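PDB 4MLG: beta-xylosidase from Uncultured organism, which probably hydrolyses xylo-oligosaccharides, releasing xylose from their non-reducing ends, as a beta-xylosidase of glycoside hydrolase family 43 with a beta-propeller fold. Local coordinates for residues G43-Y51 with G80-V88; L7-P16 with Y26-E34. All blocks are in the same frame, centred on the assembly; numbering follows the deposited sequence.

Contact 1 of 2, residues G43-Y51 with G80-V88; sequences GDHFNMKDY and GRQLWDSDV. With CA (calcium ion), chain M.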
loop_
_atom_site.group_PDB
_atom_site.type_symbol
_atom_site.label_atom_id
_atom_site.label_comp_id
_atom_site.label_asym_id
_atom_site.label_seq_id
_atom_site.Cartn_x
_atom_site.Cartn_y
_atom_site.Cartn_z
ATOM N N GLY A 43 16.812 -8.955 -0.656
ATOM C CA GLY A 43 17.455 -8.200 0.402
ATOM C C GLY A 43 16.888 -8.457 1.784
ATOM O O GLY A 43 16.832 -7.548 2.612
ATOM N N ASP A 44 16.469 -9.693 2.040
ATOM C CA ASP A 44 15.953 -10.064 3.356
ATOM C C ASP A 44 17.035 -9.981 4.431
ATOM O O ASP A 44 16.737 -9.754 5.603
ATOM C CB ASP A 44 15.337 -11.465 3.330
ATOM C CG ASP A 44 13.924 -11.475 2.777
ATOM O OD1 ASP A 44 13.244 -10.430 2.861
ATOM O OD2 ASP A 44 13.489 -12.527 2.262
ATOM N N HIS A 45 18.290 -10.162 4.027
ATOM C CA HIS A 45 19.410 -10.085 4.963
ATOM C C HIS A 45 19.615 -8.667 5.490
ATOM O O HIS A 45 20.244 -8.467 6.529
ATOM C CB HIS A 45 20.696 -10.615 4.325
ATOM C CG HIS A 45 21.004 -10.011 2.991
ATOM N ND1 HIS A 45 20.416 -10.446 1.824
ATOM C CD2 HIS A 45 21.843 -9.008 2.638
ATOM C CE1 HIS A 45 20.876 -9.737 0.809
ATOM N NE2 HIS A 45 21.745 -8.858 1.276
ATOM N N PHE A 46 19.086 -7.685 4.767
ATOM C CA PHE A 46 19.051 -6.317 5.263
ATOM C C PHE A 46 17.861 -6.161 6.199
ATOM O O PHE A 46 16.865 -5.526 5.858
ATOM C CB PHE A 46 18.951 -5.321 4.107
ATOM C CG PHE A 46 20.189 -5.246 3.261
ATOM C CD1 PHE A 46 21.348 -4.675 3.757
ATOM C CD2 PHE A 46 20.191 -5.738 1.966
ATOM C CE1 PHE A 46 22.489 -4.602 2.981
ATOM C CE2 PHE A 46 21.330 -5.666 1.183
ATOM C CZ PHE A 46 22.480 -5.098 1.693
ATOM N N ASN A 47 17.974 -6.752 7.383
ATOM C CA ASN A 47 16.868 -6.795 8.328
ATOM C C ASN A 47 17.084 -5.860 9.511
ATOM O O ASN A 47 16.981 -6.276 10.664
ATOM C CB ASN A 47 16.662 -8.228 8.827
ATOM C CG ASN A 47 15.296 -8.443 9.447
ATOM O OD1 ASN A 47 14.318 -7.800 9.061
ATOM N ND2 ASN A 47 15.220 -9.349 10.414
ATOM N N MET A 48 17.390 -4.599 9.224
ATOM C CA MET A 48 17.561 -3.607 10.280
ATOM C C MET A 48 16.231 -3.361 10.984
ATOM O O MET A 48 15.167 -3.538 10.390
ATOM C CB MET A 48 18.123 -2.301 9.716
ATOM C CG MET A 48 19.455 -2.464 9.003
ATOM S SD MET A 48 19.281 -3.104 7.330
ATOM C CE MET A 48 19.066 -1.581 6.418
ATOM N N LYS A 49 16.286 -2.956 12.248
ATOM C CA LYS A 49 15.066 -2.823 13.036
ATOM C C LYS A 49 15.029 -1.599 13.952
ATOM O O LYS A 49 14.061 -1.406 14.685
ATOM C CB LYS A 49 14.821 -4.095 13.852
ATOM C CG LYS A 49 16.004 -4.522 14.704
ATOM C CD LYS A 49 15.714 -5.822 15.436
ATOM C CE LYS A 49 16.920 -6.287 16.237
ATOM N NZ LYS A 49 16.639 -7.541 16.990
ATOM N N ASP A 50 16.070 -0.772 13.907
ATOM C CA ASP A 50 16.107 0.418 14.754
ATOM C C ASP A 50 17.014 1.532 14.224
ATOM O O ASP A 50 17.727 1.354 13.235
ATOM C CB ASP A 50 16.505 0.048 16.186
ATOM C CG ASP A 50 17.901 -0.531 16.272
ATOM O OD1 ASP A 50 18.399 -1.034 15.243
ATOM O OD2 ASP A 50 18.499 -0.485 17.367
ATOM N N TYR A 51 16.970 2.682 14.894
ATOM C CA TYR A 51 17.784 3.836 14.526
ATOM C C TYR A 51 18.566 4.373 15.720
ATOM O O TYR A 51 18.008 4.565 16.800
ATOM C CB TYR A 51 16.907 4.962 13.971
ATOM C CG TYR A 51 16.361 4.719 12.585
ATOM C CD1 TYR A 51 17.110 4.049 11.627
ATOM C CD2 TYR A 51 15.094 5.163 12.232
ATOM C CE1 TYR A 51 16.611 3.827 10.357
ATOM C CE2 TYR A 51 14.586 4.947 10.968
ATOM C CZ TYR A 51 15.347 4.278 10.034
ATOM O OH TYR A 51 14.838 4.062 8.775
ATOM N N GLY A 80 5.785 -3.301 9.584
ATOM C CA GLY A 80 5.916 -4.645 9.061
ATOM C C GLY A 80 7.316 -5.138 9.369
ATOM O O GLY A 80 7.523 -5.866 10.339
ATOM N N ARG A 81 8.281 -4.722 8.554
ATOM C CA ARG A 81 9.679 -5.084 8.770
ATOM C C ARG A 81 10.644 -4.195 7.986
ATOM O O ARG A 81 10.246 -3.505 7.045
ATOM C CB ARG A 81 9.917 -6.553 8.410
ATOM C CG ARG A 81 9.552 -6.915 6.980
ATOM C CD ARG A 81 9.581 -8.419 6.779
ATOM N NE ARG A 81 9.207 -8.805 5.423
ATOM C CZ ARG A 81 10.078 -9.110 4.468
ATOM N NH1 ARG A 81 11.379 -9.074 4.720
ATOM N NH2 ARG A 81 9.650 -9.454 3.261
ATOM N N GLN A 82 11.907 -4.214 8.408
ATOM C CA GLN A 82 13.014 -3.574 7.693
ATOM C C GLN A 82 12.992 -2.042 7.687
ATOM O O GLN A 82 12.381 -1.421 6.818
ATOM C CB GLN A 82 13.127 -4.125 6.266
ATOM C CG GLN A 82 13.454 -5.612 6.208
ATOM C CD GLN A 82 13.250 -6.206 4.829
ATOM O OE1 GLN A 82 12.147 -6.174 4.285
ATOM N NE2 GLN A 82 14.315 -6.753 4.254
ATOM N N LEU A 83 13.671 -1.446 8.665
ATOM C CA LEU A 83 13.901 -0.005 8.693
ATOM C C LEU A 83 15.150 0.328 7.892
ATOM O O LEU A 83 16.267 0.121 8.366
ATOM C CB LEU A 83 14.096 0.485 10.128
ATOM C CG LEU A 83 12.863 0.865 10.941
ATOM C CD1 LEU A 83 13.278 1.366 12.315
ATOM C CD2 LEU A 83 12.051 1.917 10.206
ATOM N N TRP A 84 14.968 0.851 6.685
ATOM C CA TRP A 84 16.105 1.145 5.821
ATOM C C TRP A 84 16.578 2.597 5.945
ATOM O O TRP A 84 16.321 3.251 6.956
ATOM C CB TRP A 84 15.802 0.748 4.371
ATOM C CG TRP A 84 15.803 -0.750 4.160
ATOM C CD1 TRP A 84 15.913 -1.713 5.125
ATOM C CD2 TRP A 84 15.702 -1.450 2.911
ATOM N NE1 TRP A 84 15.884 -2.963 4.557
ATOM C CE2 TRP A 84 15.756 -2.830 3.199
ATOM C CE3 TRP A 84 15.570 -1.046 1.580
ATOM C CZ2 TRP A 84 15.681 -3.806 2.204
ATOM C CZ3 TRP A 84 15.496 -2.016 0.593
ATOM C CH2 TRP A 84 15.552 -3.379 0.911
ATOM N N ASP A 85 17.276 3.090 4.924
ATOM C CA ASP A 85 17.903 4.413 4.970
ATOM C C ASP A 85 16.917 5.556 5.208
ATOM O O ASP A 85 16.032 5.797 4.393
ATOM C CB ASP A 85 18.682 4.674 3.679
ATOM C CG ASP A 85 19.238 6.082 3.606
ATOM O OD1 ASP A 85 19.760 6.576 4.627
ATOM O OD2 ASP A 85 19.151 6.697 2.523
ATOM N N SER A 86 17.095 6.269 6.317
ATOM C CA SER A 86 16.221 7.385 6.673
ATOM C C SER A 86 16.905 8.739 6.486
ATOM O O SER A 86 18.092 8.808 6.164
ATOM C CB SER A 86 15.758 7.245 8.123
ATOM O OG SER A 86 16.866 7.226 9.007
ATOM N N ASP A 87 16.148 9.815 6.693
ATOM C CA ASP A 87 16.687 11.171 6.620
ATOM C C ASP A 87 15.883 12.113 7.518
ATOM O O ASP A 87 14.716 11.851 7.818
ATOM C CB ASP A 87 16.701 11.677 5.173
ATOM C CG ASP A 87 17.497 12.961 5.006
ATOM O OD1 ASP A 87 18.245 13.325 5.938
ATOM O OD2 ASP A 87 17.385 13.604 3.940
ATOM N N VAL A 88 16.511 13.205 7.947
ATOM C CA VAL A 88 15.898 14.124 8.903
ATOM C C VAL A 88 15.899 15.562 8.383
ATOM O O VAL A 88 16.853 15.992 7.736
ATOM C CB VAL A 88 16.626 14.062 10.267
ATOM C CG1 VAL A 88 16.013 15.039 11.262
ATOM C CG2 VAL A 88 16.591 12.648 10.824
HETATM CA CA CA M . 20.433 8.638 2.182
HETATM O O HOH W 1 13.722 -7.791 2.074
HETATM O O HOH W 2 12.839 -5.216 10.842
HETATM O O HOH W 3 18.210 0.840 10.652
#

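Contact 2 of 2, residues L7-P16 with Y26-E34; sequences LVPGDYMADP and YIYPSHDWE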
loop_
_atom_site.group_PDB
_atom_site.type_symbol
_atom_site.label_atom_id
_atom_site.label_comp_id
_atom_site.label_asym_id
_atom_site.label_seq_id
_atom_site.Cartn_x
_atom_site.Cartn_y
_atom_site.Cartn_z
ATOM N N LEU A 7 34.052 6.216 12.343
ATOM C CA LEU A 7 33.457 6.943 13.460
ATOM C C LEU A 7 32.919 6.035 14.564
ATOM O O LEU A 7 33.128 6.301 15.747
ATOM C CB LEU A 7 32.352 7.872 12.953
ATOM C CG LEU A 7 32.789 8.877 11.888
ATOM C CD1 LEU A 7 31.608 9.700 11.406
ATOM C CD2 LEU A 7 33.885 9.776 12.434
ATOM N N VAL A 8 32.221 4.972 14.179
ATOM C CA VAL A 8 31.653 4.045 15.155
ATOM C C VAL A 8 32.196 2.631 14.961
ATOM O O VAL A 8 31.655 1.853 14.175
ATOM C CB VAL A 8 30.116 4.017 15.089
ATOM C CG1 VAL A 8 29.555 3.138 16.199
ATOM C CG2 VAL A 8 29.558 5.426 15.194
ATOM N N PRO A 9 33.281 2.300 15.679
ATOM C CA PRO A 9 33.938 0.991 15.592
ATOM C C PRO A 9 33.198 -0.092 16.377
ATOM O O PRO A 9 33.328 -1.274 16.058
ATOM C CB PRO A 9 35.312 1.243 16.232
ATOM C CG PRO A 9 35.437 2.740 16.360
ATOM C CD PRO A 9 34.042 3.233 16.521
ATOM N N GLY A 10 32.434 0.312 17.388
ATOM C CA GLY A 10 31.770 -0.630 18.271
ATOM C C GLY A 10 30.563 -1.336 17.677
ATOM O O GLY A 10 30.223 -2.446 18.089
ATOM N N ASP A 11 29.912 -0.696 16.711
ATOM C CA ASP A 11 28.705 -1.257 16.111
ATOM C C ASP A 11 28.720 -1.087 14.594
ATOM O O ASP A 11 29.592 -0.415 14.046
ATOM C CB ASP A 11 27.462 -0.590 16.705
ATOM C CG ASP A 11 26.297 -1.551 16.857
ATOM O OD1 ASP A 11 26.222 -2.528 16.081
ATOM O OD2 ASP A 11 25.459 -1.331 17.756
ATOM N N TYR A 12 27.751 -1.701 13.919
ATOM C CA TYR A 12 27.644 -1.587 12.468
ATOM C C TYR A 12 26.546 -0.609 12.053
ATOM O O TYR A 12 25.361 -0.945 12.069
ATOM C CB TYR A 12 27.403 -2.957 11.829
ATOM C CG TYR A 12 28.580 -3.904 11.937
ATOM C CD1 TYR A 12 29.759 -3.659 11.245
ATOM C CD2 TYR A 12 28.508 -5.048 12.722
ATOM C CE1 TYR A 12 30.835 -4.520 11.337
ATOM C CE2 TYR A 12 29.580 -5.916 12.819
ATOM C CZ TYR A 12 30.740 -5.648 12.126
ATOM O OH TYR A 12 31.809 -6.510 12.222
ATOM N N MET A 13 26.948 0.602 11.681
ATOM C CA MET A 13 26.003 1.621 11.237
ATOM C C MET A 13 26.223 1.959 9.764
ATOM O O MET A 13 27.354 2.194 9.334
ATOM C CB MET A 13 26.129 2.880 12.097
ATOM C CG MET A 13 25.902 2.639 13.580
ATOM S SD MET A 13 24.206 2.168 13.966
ATOM C CE MET A 13 24.361 1.760 15.703
ATOM N N ALA A 14 25.139 1.983 8.994
ATOM C CA ALA A 14 25.229 2.176 7.551
ATOM C C ALA A 14 24.278 3.253 7.044
ATOM O O ALA A 14 23.443 3.756 7.793
ATOM C CB ALA A 14 24.962 0.869 6.831
ATOM N N ASP A 15 24.412 3.581 5.761
ATOM C CA ASP A 15 23.583 4.591 5.101
ATOM C C ASP A 15 23.539 5.909 5.874
ATOM O O ASP A 15 22.462 6.368 6.256
ATOM C CB ASP A 15 22.160 4.062 4.895
ATOM C CG ASP A 15 22.135 2.654 4.334
ATOM O OD1 ASP A 15 22.968 2.345 3.456
ATOM O OD2 ASP A 15 21.286 1.854 4.778
ATOM N N PRO A 16 24.709 6.530 6.098
ATOM C CA PRO A 16 24.755 7.713 6.962
ATOM C C PRO A 16 24.093 8.926 6.323
ATOM O O PRO A 16 24.197 9.126 5.113
ATOM C CB PRO A 16 26.254 7.959 7.129
ATOM C CG PRO A 16 26.849 7.436 5.876
ATOM C CD PRO A 16 26.021 6.240 5.494
ATOM N N TYR A 26 25.095 16.114 13.244
ATOM C CA TYR A 26 24.363 14.907 13.611
ATOM C C TYR A 26 24.322 13.921 12.450
ATOM O O TYR A 26 24.203 14.317 11.290
ATOM C CB TYR A 26 22.940 15.249 14.059
ATOM C CG TYR A 26 22.868 16.034 15.350
ATOM C CD1 TYR A 26 22.651 15.396 16.564
ATOM C CD2 TYR A 26 23.015 17.416 15.353
ATOM C CE1 TYR A 26 22.582 16.111 17.747
ATOM C CE2 TYR A 26 22.948 18.139 16.530
ATOM C CZ TYR A 26 22.732 17.482 17.723
ATOM O OH TYR A 26 22.664 18.200 18.896
ATOM N N ILE A 27 24.426 12.636 12.768
ATOM C CA ILE A 27 24.347 11.594 11.753
ATOM C C ILE A 27 23.163 10.677 12.034
ATOM O O ILE A 27 22.910 10.311 13.181
ATOM C CB ILE A 27 25.637 10.758 11.697
ATOM C CG1 ILE A 27 26.866 11.666 11.757
ATOM C CG2 ILE A 27 25.662 9.903 10.439
ATOM C CD1 ILE A 27 28.179 10.919 11.737
ATOM N N TYR A 28 22.437 10.311 10.983
ATOM C CA TYR A 28 21.289 9.423 11.118
ATOM C C TYR A 28 21.447 8.197 10.226
ATOM O O TYR A 28 20.883 8.141 9.134
ATOM C CB TYR A 28 19.996 10.168 10.781
ATOM C CG TYR A 28 19.770 11.397 11.632
ATOM C CD1 TYR A 28 19.149 11.301 12.870
ATOM C CD2 TYR A 28 20.183 12.653 11.199
ATOM C CE1 TYR A 28 18.941 12.420 13.652
ATOM C CE2 TYR A 28 19.979 13.778 11.977
ATOM C CZ TYR A 28 19.356 13.654 13.204
ATOM O OH TYR A 28 19.149 14.767 13.985
ATOM N N PRO A 29 22.226 7.210 10.693
ATOM C CA PRO A 29 22.525 6.012 9.908
ATOM C C PRO A 29 21.558 4.867 10.195
ATOM O O PRO A 29 20.858 4.889 11.206
ATOM C CB PRO A 29 23.915 5.632 10.409
ATOM C CG PRO A 29 23.879 6.012 11.858
ATOM C CD PRO A 29 22.977 7.228 11.963
ATOM N N SER A 30 21.526 3.880 9.305
ATOM C CA SER A 30 20.808 2.640 9.564
ATOM C C SER A 30 21.635 1.801 10.533
ATOM O O SER A 30 22.820 2.066 10.725
ATOM C CB SER A 30 20.580 1.869 8.265
ATOM O OG SER A 30 19.923 2.671 7.302
ATOM N N HIS A 31 21.018 0.792 11.144
ATOM C CA HIS A 31 21.729 -0.058 12.096
ATOM C C HIS A 31 21.804 -1.507 11.621
ATOM O O HIS A 31 20.866 -2.280 11.810
ATOM C CB HIS A 31 21.071 0.011 13.478
ATOM C CG HIS A 31 21.819 -0.731 14.545
ATOM N ND1 HIS A 31 21.335 -0.874 15.828
ATOM C CD2 HIS A 31 23.015 -1.366 14.522
ATOM C CE1 HIS A 31 22.199 -1.569 16.547
ATOM N NE2 HIS A 31 23.227 -1.879 15.779
ATOM N N ASP A 32 22.931 -1.873 11.018
ATOM C CA ASP A 32 23.151 -3.245 10.578
ATOM C C ASP A 32 23.422 -4.181 11.752
ATOM O O ASP A 32 24.212 -3.865 12.643
ATOM C CB ASP A 32 24.316 -3.313 9.588
ATOM C CG ASP A 32 23.920 -2.883 8.190
ATOM O OD1 ASP A 32 22.745 -3.080 7.817
ATOM O OD2 ASP A 32 24.786 -2.356 7.461
ATOM N N TRP A 33 22.762 -5.333 11.742
ATOM C CA TRP A 33 22.995 -6.364 12.740
ATOM C C TRP A 33 22.906 -7.725 12.069
ATOM O O TRP A 33 22.284 -7.864 11.017
ATOM C CB TRP A 33 21.975 -6.260 13.874
ATOM C CG TRP A 33 20.592 -6.685 13.484
ATOM C CD1 TRP A 33 19.762 -6.061 12.599
ATOM C CD2 TRP A 33 19.871 -7.820 13.979
ATOM N NE1 TRP A 33 18.573 -6.741 12.505
ATOM C CE2 TRP A 33 18.613 -7.825 13.343
ATOM C CE3 TRP A 33 20.167 -8.836 14.895
ATOM C CZ2 TRP A 33 17.652 -8.805 13.594
ATOM C CZ3 TRP A 33 19.210 -9.809 15.142
ATOM C CH2 TRP A 33 17.968 -9.785 14.495
ATOM N N GLU A 34 23.533 -8.727 12.673
ATOM C CA GLU A 34 23.524 -10.066 12.099
ATOM C C GLU A 34 22.215 -10.795 12.377
ATOM O O GLU A 34 22.056 -11.438 13.414
ATOM C CB GLU A 34 24.707 -10.893 12.612
ATOM C CG GLU A 34 24.756 -12.319 12.069
ATOM C CD GLU A 34 25.009 -12.376 10.571
ATOM O OE1 GLU A 34 26.177 -12.566 10.171
ATOM O OE2 GLU A 34 24.043 -12.239 9.792
#

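Contact 1 of 2, residues G43-Y51 with G80-V88
Trp84 and Gln82 both reach for the carbonyl oxygen of Phe46. The indole donates from NE1 to Phe46 O at 3.0 Å, nearly straight at 157°. Gln82 NE2 gives a longer bond to the same oxygen. The two donors come from opposite faces of the carbonyl plane, so this turn oxygen is gripped twice. Phe46 lies at the centre of an inverse gamma turn. Met48 crosses Trp84 at about a right angle. Its chain bends at chi2 (79°) and chi3 (88°) and packs the methyl CE against Trp84 CD1. Met48 SD makes a separate, oblique Met-aromatic contact, 5.0 Å from the centroid of the five-membered ring of Trp84.

Tyr51 is wedged between Leu83 and Ser86. Leu83 CD1 lies over one ring face, 4.2 Å from the Tyr51 centroid, and Ser86 OG lies over the other. The hydroxyl donates at the ring edge to Trp84 O; the modelled distance is very short and its exact value doubtful. Leu83 N donates to Met48 O at 3.1 Å. One water bridges Met48 O and Gln82 N, and another bridges Asp50 O and Leu83 O.

At the far end Arg81 NH1 forms a salt bridge with Asp44 OD1 at 3.0 Å. It meets the carboxylate from above its plane. Arg81 NE also pairs with Asp106.

Asp85 turns away from 43-51 and binds the calcium ion through OD2; His274 is the other protein ligand. The contact joins the start of strand 50-56 to that of strand 81-91, in neighbouring sheets. Tyr51 also packs on strands 64-72 and 94-102.

Contact 2 of 2, residues L7-P16 with Y26-E34
Met13 and His31 pack closely on one face of the antiparallel pair 12-14 and 30-32. The methyl CE sits over the centre of the imidazole, 3.7 Å from the His31 centroid. A bend at chi2 (-67°) folds the methionine chain over the ring. On the other face Ala14 CB touches Asp32 OD2 at 3.3 Å; that carboxylate is salt-bridged to Arg301. The backbone is tied by Ala14 N to Ser30 O at 2.9 Å. Ser30 OG donates to the anti lone pair of Asp15 OD2. Further along, Pro16 CB and Leu7 CD1 pack on Ile27.

The Asp11 and Tyr12 end is looser and partly exposed. His31 NE2 makes a weak bond to Asp11 OD1 at 3.1 Å, with ring and carboxylate almost perpendicular (87°). Asp11 OD1 also accepts from Tyr12 N. An alanine here would lose both bonds and is likely to leave His31 NE2 without its carboxylate mate and the loop leading into strand 12-14 less fixed.

The arrangement is an antiparallel strand pair in the sheet that holds 24-32 and 50-56, in the beta-propeller expected of this family. It sets Asp15 near the calcium ion and a bound sulfate, consistent with a place in the active-site pocket of this family.

In the fold
The centres of the two contacts lie 12 Å apart, and both fall within the family 43 range. They come in series along the chain: contact 2 closes before contact 1 opens. Strand 24-32 of contact 2 is the antiparallel neighbour of strand 50-56 of contact 1, so both reach one sheet. Contact 1 then leads from this sheet to the next, which starts with strand 81-91. The contacts also touch directly. Trp33 NE1 probably bonds to Asn47 O, and Met48 packs against the His31 backbone. Asp15 of contact 2 lies beside the calcium ligand Asp85 of contact 1, consistent with both contacts bordering one metal-binding pocket.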